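Side-chain contacts in germination-specific N-acetylmuramoyl-L-alanine amidase, Autolysin (Clostridioides difficile, PDB 7RAG), which probably cleaves the amide bond between N-acetylmuramoyl groups and L-alanine in peptidoglycan as a zinc enzyme, and is allosterically activated by a lipoprotein during spore formation: residues 186-191 with 195-200; 47-52 with 106-111. One frame throughout, in Å; residues are numbered along the deposited sequence.

Contact 1: 186-191 with 195-200; sequences KLLTDE and EKIAWA
Glu191 and Glu195 sit one turn apart at the start of helix 191-211, where the chain, leaving helix 182-188, passes through a short two-residue link, Thr189 and Asp190, into the next helix. Asp190 is the N-cap of that second helix, its OD2 accepting a hydrogen bond from the backbone N of Tyr193. Glu195 N then donates to Glu191 O at 3.0 Å, an ordinary i to i+4 helical bond. Because CG of Glu195 lies beside its own backbone N (chi1 -67°), it ends up close to the same carbonyl, with CG 3.2 Å from Glu191 O. Both glutamate chains are extended beyond CG and pass each other at a slant. OE2 of Glu195 comes within 4.2 Å of Glu191 OE2. The two carboxylate planes are turned 78° apart. Such an approach of like charges would be costly alone, but NZ of Lys51, on helix 41-58, forms salt bridges to both OE2 atoms and probably offsets it. OE1 of Glu195 has a further salt bridge, to Lys82 of the lipoprotein chain, so Glu195 is shared between the helix and the lipoprotein interface. On the apolar side of the junction, Leu188 and Ile197 pack together, each also touching helix 41-58, through Ile44 and Ile48 respectively. Their side chains meet roughly perpendicular, methyl to methyl, Leu188 CD2 lying 3.8 Å from Ile197 CD1.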
ATOM      1  N   LYS B 186     -36.682  -6.810  -6.056  1.00 86.35           N
ATOM      2  CA  LYS B 186     -36.677  -5.355  -5.926  1.00 87.14           C
ATOM      3  C   LYS B 186     -35.255  -4.801  -5.997  1.00 85.41           C
ATOM      4  O   LYS B 186     -35.011  -3.783  -6.654  1.00 87.62           O
ATOM      5  CB  LYS B 186     -37.363  -4.940  -4.622  1.00 82.27           C
ATOM      6  N   LEU B 187     -34.298  -5.470  -5.346  1.00 77.93           N
ATOM      7  CA  LEU B 187     -32.916  -5.007  -5.417  1.00 78.07           C
ATOM      8  C   LEU B 187     -32.375  -5.075  -6.845  1.00 84.01           C
ATOM      9  O   LEU B 187     -31.681  -4.158  -7.307  1.00 78.59           O
ATOM     10  CB  LEU B 187     -32.035  -5.837  -4.486  1.00 81.75           C
ATOM     11  CG  LEU B 187     -32.100  -5.545  -2.995  1.00 83.09           C
ATOM     12  CD1 LEU B 187     -31.147  -6.474  -2.269  1.00 70.97           C
ATOM     13  CD2 LEU B 187     -31.750  -4.081  -2.745  1.00 79.71           C
ATOM     14  N   LEU B 188     -32.678  -6.168  -7.554  1.00 82.62           N
ATOM     15  CA  LEU B 188     -32.113  -6.409  -8.877  1.00 75.32           C
ATOM     16  C   LEU B 188     -32.644  -5.442  -9.918  1.00 79.46           C
ATOM     17  O   LEU B 188     -31.989  -5.235 -10.948  1.00 78.49           O
ATOM     18  CB  LEU B 188     -32.396  -7.836  -9.329  1.00 70.52           C
ATOM     19  CG  LEU B 188     -31.525  -8.932  -8.719  1.00 73.76           C
ATOM     20  CD1 LEU B 188     -31.985 -10.285  -9.219  1.00 74.51           C
ATOM     21  CD2 LEU B 188     -30.055  -8.720  -9.040  1.00 69.24           C
ATOM     22  N   THR B 189     -33.815  -4.858  -9.689  1.00 81.29           N
ATOM     23  CA  THR B 189     -34.253  -3.821 -10.617  1.00 80.88           C
ATOM     24  C   THR B 189     -33.622  -2.465 -10.338  1.00 78.76           C
ATOM     25  O   THR B 189     -33.923  -1.512 -11.061  1.00 80.65           O
ATOM     26  CB  THR B 189     -35.776  -3.682 -10.599  1.00 81.18           C
ATOM     27  OG1 THR B 189     -36.217  -3.445  -9.258  1.00 80.00           O
ATOM     28  CG2 THR B 189     -36.423  -4.945 -11.152  1.00 78.72           C
ATOM     29  N   ASP B 190     -32.767  -2.343  -9.321  1.00 74.75           N
ATOM     30  CA  ASP B 190     -32.194  -1.051  -8.963  1.00 75.08           C
ATOM     31  C   ASP B 190     -30.845  -0.835  -9.642  1.00 72.82           C
ATOM     32  O   ASP B 190     -29.922  -1.636  -9.474  1.00 73.96           O
ATOM     33  CB  ASP B 190     -32.039  -0.936  -7.447  1.00 77.90           C
ATOM     34  CG  ASP B 190     -31.400   0.369  -7.029  1.00 77.11           C
ATOM     35  OD1 ASP B 190     -32.094   1.411  -7.054  1.00 84.86           O
ATOM     36  OD2 ASP B 190     -30.199   0.351  -6.692  1.00 80.13           O
ATOM     37  N   GLU B 191     -30.733   0.271 -10.386  1.00 73.35           N
ATOM     38  CA  GLU B 191     -29.517   0.555 -11.143  1.00 70.59           C
ATOM     39  C   GLU B 191     -28.282   0.583 -10.249  1.00 69.59           C
ATOM     40  O   GLU B 191     -27.194   0.172 -10.681  1.00 69.35           O
ATOM     41  CB  GLU B 191     -29.664   1.881 -11.898  1.00 67.67           C
ATOM     42  CG  GLU B 191     -28.460   2.238 -12.762  1.00 71.12           C
ATOM     43  CD  GLU B 191     -28.799   3.178 -13.913  1.00 74.39           C
ATOM     44  OE1 GLU B 191     -29.908   3.763 -13.887  1.00 80.15           O
ATOM     45  OE2 GLU B 191     -27.957   3.333 -14.839  1.00 69.68           O
ATOM     46  N   GLU B 195     -25.001  -1.868 -10.445  1.00 59.75           N
ATOM     47  CA  GLU B 195     -23.616  -1.405 -10.519  1.00 60.35           C
ATOM     48  C   GLU B 195     -22.745  -2.073  -9.462  1.00 60.99           C
ATOM     49  O   GLU B 195     -21.581  -2.394  -9.724  1.00 55.85           O
ATOM     50  CB  GLU B 195     -23.552   0.112 -10.393  1.00 56.67           C
ATOM     51  CG  GLU B 195     -24.177   0.824 -11.558  1.00 62.61           C
ATOM     52  CD  GLU B 195     -24.186   2.338 -11.401  1.00 67.87           C
ATOM     53  OE1 GLU B 195     -23.737   2.847 -10.346  1.00 72.99           O
ATOM     54  OE2 GLU B 195     -24.632   3.026 -12.345  1.00 68.46           O
ATOM     55  N   LYS B 196     -23.290  -2.279  -8.263  1.00 59.91           N
ATOM     56  CA  LYS B 196     -22.550  -2.988  -7.219  1.00 54.59           C
ATOM     57  C   LYS B 196     -22.152  -4.392  -7.681  1.00 58.71           C
ATOM     58  O   LYS B 196     -21.005  -4.827  -7.492  1.00 55.72           O
ATOM     59  CB  LYS B 196     -23.415  -3.046  -5.963  1.00 62.02           C
ATOM     60  CG  LYS B 196     -22.683  -3.215  -4.649  1.00 71.58           C
ATOM     61  CD  LYS B 196     -23.502  -2.576  -3.508  1.00 76.42           C
ATOM     62  CE  LYS B 196     -22.770  -2.650  -2.157  1.00 82.55           C
ATOM     63  NZ  LYS B 196     -23.485  -1.903  -1.075  1.00 87.33           N
ATOM     64  N   ILE B 197     -23.093  -5.112  -8.298  1.00 57.69           N
ATOM     65  CA  ILE B 197     -22.807  -6.458  -8.794  1.00 55.12           C
ATOM     66  C   ILE B 197     -21.731  -6.416  -9.870  1.00 54.72           C
ATOM     67  O   ILE B 197     -20.802  -7.236  -9.890  1.00 52.41           O
ATOM     68  CB  ILE B 197     -24.090  -7.113  -9.332  1.00 61.87           C
ATOM     69  CG1 ILE B 197     -25.010  -7.489  -8.178  1.00 58.65           C
ATOM     70  CG2 ILE B 197     -23.739  -8.316 -10.242  1.00 52.38           C
ATOM     71  CD1 ILE B 197     -26.368  -7.887  -8.624  1.00 62.35           C
ATOM     72  N   ALA B 198     -21.858  -5.471 -10.805  1.00 56.46           N
ATOM     73  CA  ALA B 198     -20.836  -5.354 -11.833  1.00 53.20           C
ATOM     74  C   ALA B 198     -19.475  -5.103 -11.200  1.00 50.06           C
ATOM     75  O   ALA B 198     -18.480  -5.711 -11.596  1.00 43.83           O
ATOM     76  CB  ALA B 198     -21.200  -4.248 -12.819  1.00 49.27           C
ATOM     77  N   TRP B 199     -19.426  -4.228 -10.196  1.00 50.32           N
ATOM     78  CA  TRP B 199     -18.189  -3.974  -9.472  1.00 49.71           C
ATOM     79  C   TRP B 199     -17.628  -5.252  -8.851  1.00 53.18           C
ATOM     80  O   TRP B 199     -16.424  -5.531  -8.960  1.00 49.25           O
ATOM     81  CB  TRP B 199     -18.432  -2.928  -8.391  1.00 50.90           C
ATOM     82  CG  TRP B 199     -17.216  -2.658  -7.634  1.00 54.62           C
ATOM     83  CD1 TRP B 199     -16.908  -3.112  -6.386  1.00 53.54           C
ATOM     84  CD2 TRP B 199     -16.082  -1.918  -8.090  1.00 53.05           C
ATOM     85  NE1 TRP B 199     -15.660  -2.681  -6.032  1.00 57.85           N
ATOM     86  CE2 TRP B 199     -15.131  -1.946  -7.061  1.00 53.08           C
ATOM     87  CE3 TRP B 199     -15.787  -1.223  -9.266  1.00 51.38           C
ATOM     88  CZ2 TRP B 199     -13.904  -1.309  -7.171  1.00 53.24           C
ATOM     89  CZ3 TRP B 199     -14.574  -0.589  -9.375  1.00 49.38           C
ATOM     90  CH2 TRP B 199     -13.644  -0.636  -8.335  1.00 55.44           C
ATOM     91  N   ALA B 200     -18.482  -6.050  -8.208  1.00 50.12           N
ATOM     92  CA  ALA B 200     -17.994  -7.293  -7.611  1.00 54.05           C
ATOM     93  C   ALA B 200     -17.404  -8.222  -8.677  1.00 53.98           C
ATOM     94  O   ALA B 200     -16.314  -8.783  -8.497  1.00 49.23           O
ATOM     95  CB  ALA B 200     -19.115  -7.986  -6.841  1.00 50.98           C
TER

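Contact 2: 47-52 with 106-111; sequences AITLKL and VSIHLN. With ZN (zinc ion), chain C.
Thr49 OG1 has two neighbours: it hydrogen-bonds to the carbonyl O of Asn45, one turn back in its own helix, and it presses against the flank of Ile108, 3.5 Å from both CB and CG1. This is helix-on-sheet packing in the alpha/beta fold of the zinc amidase. Helix 41-58 lies on one face of the mixed sheet, and the segments 47-52 and 106-111 run roughly antiparallel, at 148°, with their axes 9.0 Å apart. The threonine and isoleucine side chains lie alongside, pointing opposite ways. Placing OG1 beside the threonine's backbone N (chi1 -60°) allows the hydroxyl to meet the helical carbonyl, so a buried polar group is satisfied within an otherwise apolar interface. Ile108 is the strand residue that carries this packing. Its CG2 branch faces CG2 of Ile48 at 4.2 Å, and its CD1 end meets CD2 of Leu52 at 4.3 Å; Ile201 of helix 191-211 touches both Leu52 and Ile108 as well. Strand alternation points His109 away from the segment 47-52, and its ring reaches the zinc site, shared with Glu41 at the start of the same helix. There His25 NE2 and Glu41 OE1 complete the set of protein ligands, and Glu41 OE1 also accepts a hydrogen bond from the backbone N of Leu110, tying the metal-binding carboxylate to the same strand. Ser107 OG, itself bonded to Asp22 OD2, lies in the plane of the imidazole at its edge. His109 ND1 binds the zinc ion at 2.3 Å.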
ATOM      1  N   ALA B  47     -28.435  -4.983 -18.394  1.00 53.08           N
ATOM      2  CA  ALA B  47     -28.000  -3.830 -17.610  1.00 54.30           C
ATOM      3  C   ALA B  47     -26.687  -4.124 -16.884  1.00 55.45           C
ATOM      4  O   ALA B  47     -25.734  -3.333 -16.963  1.00 53.86           O
ATOM      5  CB  ALA B  47     -29.094  -3.420 -16.620  1.00 57.01           C
ATOM      6  N   ILE B  48     -26.624  -5.259 -16.170  1.00 50.71           N
ATOM      7  CA  ILE B  48     -25.405  -5.614 -15.448  1.00 53.13           C
ATOM      8  C   ILE B  48     -24.249  -5.802 -16.420  1.00 46.79           C
ATOM      9  O   ILE B  48     -23.141  -5.305 -16.193  1.00 48.32           O
ATOM     10  CB  ILE B  48     -25.616  -6.874 -14.583  1.00 54.19           C
ATOM     11  CG1 ILE B  48     -26.669  -6.615 -13.512  1.00 53.36           C
ATOM     12  CG2 ILE B  48     -24.315  -7.282 -13.926  1.00 46.81           C
ATOM     13  CD1 ILE B  48     -27.312  -7.857 -13.011  1.00 54.81           C
ATOM     14  N   THR B  49     -24.495  -6.499 -17.525  1.00 48.55           N
ATOM     15  CA  THR B  49     -23.456  -6.714 -18.524  1.00 47.36           C
ATOM     16  C   THR B  49     -22.904  -5.399 -19.079  1.00 50.43           C
ATOM     17  O   THR B  49     -21.690  -5.285 -19.305  1.00 47.15           O
ATOM     18  CB  THR B  49     -24.015  -7.572 -19.655  1.00 46.96           C
ATOM     19  OG1 THR B  49     -24.457  -8.833 -19.129  1.00 43.73           O
ATOM     20  CG2 THR B  49     -22.969  -7.781 -20.718  1.00 45.12           C
ATOM     21  N   LEU B  50     -23.766  -4.395 -19.318  1.00 46.85           N
ATOM     22  CA  LEU B  50     -23.258  -3.134 -19.839  1.00 47.91           C
ATOM     23  C   LEU B  50     -22.520  -2.330 -18.771  1.00 49.67           C
ATOM     24  O   LEU B  50     -21.530  -1.644 -19.086  1.00 50.25           O
ATOM     25  CB  LEU B  50     -24.385  -2.318 -20.467  1.00 50.43           C
ATOM     26  CG  LEU B  50     -24.913  -2.970 -21.754  1.00 55.64           C
ATOM     27  CD1 LEU B  50     -26.098  -2.220 -22.277  1.00 52.49           C
ATOM     28  CD2 LEU B  50     -23.836  -3.116 -22.856  1.00 47.91           C
ATOM     29  N   LYS B  51     -22.944  -2.427 -17.506  1.00 49.35           N
ATOM     30  CA  LYS B  51     -22.139  -1.832 -16.433  1.00 51.21           C
ATOM     31  C   LYS B  51     -20.753  -2.461 -16.383  1.00 47.14           C
ATOM     32  O   LYS B  51     -19.736  -1.753 -16.269  1.00 47.21           O
ATOM     33  CB  LYS B  51     -22.828  -1.990 -15.073  1.00 51.33           C
ATOM     34  CG  LYS B  51     -24.237  -1.415 -14.980  1.00 53.55           C
ATOM     35  CD  LYS B  51     -24.262   0.069 -15.188  1.00 55.86           C
ATOM     36  CE  LYS B  51     -25.670   0.651 -14.918  1.00 63.21           C
ATOM     37  NZ  LYS B  51     -25.677   2.153 -14.949  1.00 61.32           N
ATOM     38  N   LEU B  52     -20.701  -3.799 -16.484  1.00 46.62           N
ATOM     39  CA  LEU B  52     -19.442  -4.547 -16.408  1.00 45.02           C
ATOM     40  C   LEU B  52     -18.551  -4.252 -17.612  1.00 46.50           C
ATOM     41  O   LEU B  52     -17.333  -4.118 -17.478  1.00 47.85           O
ATOM     42  CB  LEU B  52     -19.747  -6.047 -16.304  1.00 43.17           C
ATOM     43  CG  LEU B  52     -18.619  -7.087 -16.191  1.00 45.50           C
ATOM     44  CD1 LEU B  52     -17.599  -6.674 -15.115  1.00 43.14           C
ATOM     45  CD2 LEU B  52     -19.191  -8.482 -15.887  1.00 41.00           C
ATOM     46  N   VAL B 106     -17.615 -14.620 -19.814  1.00 48.24           N
ATOM     47  CA  VAL B 106     -18.476 -14.439 -18.650  1.00 47.87           C
ATOM     48  C   VAL B 106     -19.909 -14.268 -19.125  1.00 49.81           C
ATOM     49  O   VAL B 106     -20.209 -13.373 -19.931  1.00 47.36           O
ATOM     50  CB  VAL B 106     -18.063 -13.235 -17.774  1.00 47.44           C
ATOM     51  CG1 VAL B 106     -19.029 -13.077 -16.626  1.00 47.21           C
ATOM     52  CG2 VAL B 106     -16.647 -13.408 -17.251  1.00 47.90           C
ATOM     53  N   SER B 107     -20.792 -15.109 -18.600  1.00 52.86           N
ATOM     54  CA  SER B 107     -22.209 -15.102 -18.918  1.00 47.98           C
ATOM     55  C   SER B 107     -22.976 -14.615 -17.694  1.00 51.78           C
ATOM     56  O   SER B 107     -22.710 -15.071 -16.577  1.00 48.75           O
ATOM     57  CB  SER B 107     -22.654 -16.498 -19.322  1.00 48.79           C
ATOM     58  OG  SER B 107     -24.009 -16.474 -19.717  1.00 55.32           O
ATOM     59  N   ILE B 108     -23.900 -13.673 -17.902  1.00 49.37           N
ATOM     60  CA  ILE B 108     -24.690 -13.062 -16.833  1.00 50.66           C
ATOM     61  C   ILE B 108     -26.155 -13.483 -16.992  1.00 54.80           C
ATOM     62  O   ILE B 108     -26.815 -13.107 -17.976  1.00 52.08           O
ATOM     63  CB  ILE B 108     -24.580 -11.531 -16.860  1.00 52.46           C
ATOM     64  CG1 ILE B 108     -23.115 -11.074 -16.864  1.00 46.94           C
ATOM     65  CG2 ILE B 108     -25.413 -10.920 -15.717  1.00 50.29           C
ATOM     66  CD1 ILE B 108     -22.416 -11.291 -15.569  1.00 47.85           C
ATOM     67  N   HIS B 109     -26.667 -14.225 -16.010  1.00 51.29           N
ATOM     68  CA  HIS B 109     -28.057 -14.669 -15.956  1.00 59.70           C
ATOM     69  C   HIS B 109     -28.649 -14.319 -14.588  1.00 60.58           C
ATOM     70  O   HIS B 109     -28.020 -13.657 -13.761  1.00 59.31           O
ATOM     71  CB  HIS B 109     -28.190 -16.183 -16.221  1.00 61.32           C
ATOM     72  CG  HIS B 109     -28.014 -16.576 -17.658  1.00 59.46           C
ATOM     73  ND1 HIS B 109     -29.042 -17.075 -18.422  1.00 59.77           N
ATOM     74  CD2 HIS B 109     -26.931 -16.545 -18.470  1.00 57.47           C
ATOM     75  CE1 HIS B 109     -28.605 -17.338 -19.640  1.00 54.73           C
ATOM     76  NE2 HIS B 109     -27.327 -17.020 -19.698  1.00 50.35           N
ATOM     77  N   LEU B 110     -29.885 -14.762 -14.365  1.00 63.88           N
ATOM     78  CA  LEU B 110     -30.523 -14.748 -13.057  1.00 64.48           C
ATOM     79  C   LEU B 110     -31.239 -16.076 -12.883  1.00 71.03           C
ATOM     80  O   LEU B 110     -31.462 -16.808 -13.850  1.00 76.25           O
ATOM     81  CB  LEU B 110     -31.536 -13.600 -12.908  1.00 68.52           C
ATOM     82  CG  LEU B 110     -31.216 -12.179 -13.373  1.00 65.24           C
ATOM     83  CD1 LEU B 110     -32.488 -11.371 -13.399  1.00 67.82           C
ATOM     84  CD2 LEU B 110     -30.192 -11.517 -12.455  1.00 63.33           C
ATOM     85  N   ASN B 111     -31.614 -16.386 -11.652  1.00 72.89           N
ATOM     86  CA  ASN B 111     -32.310 -17.629 -11.361  1.00 71.60           C
ATOM     87  C   ASN B 111     -33.730 -17.331 -10.904  1.00 79.42           C
ATOM     88  O   ASN B 111     -34.074 -16.190 -10.580  1.00 79.93           O
ATOM     89  CB  ASN B 111     -31.560 -18.430 -10.291  1.00 76.16           C
ATOM     90  CG  ASN B 111     -31.766 -19.939 -10.430  1.00 84.34           C
ATOM     91  OD1 ASN B 111     -32.467 -20.402 -11.337  1.00 85.37           O
ATOM     92  ND2 ASN B 111     -31.141 -20.711  -9.537  1.00 77.94           N
TER
HETATM   93 ZN    ZN C 301     -31.179 -17.294 -17.681  1.00 64.26          ZN

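From the N terminus, helix 41-58 comes first, and contact 2 closes a long loop of 53 residues when strand 104-111 returns against it. Contact 1 comes much later, closing a short stretch, three helical residues between its segments, where helix 182-188 gives way to helix 191-211. The two loops are in series along the chain, neither nested nor crossed, yet their centres lie only 10 Å apart. Helix 41-58 links them: one side packs on the sheet and another on helix 191-211, where Ala198 CB lies 3.6 Å from Lys51 CB. Together they join the zinc-bearing strand, helix 41-58 and the C-terminal helix that meets the lipoprotein.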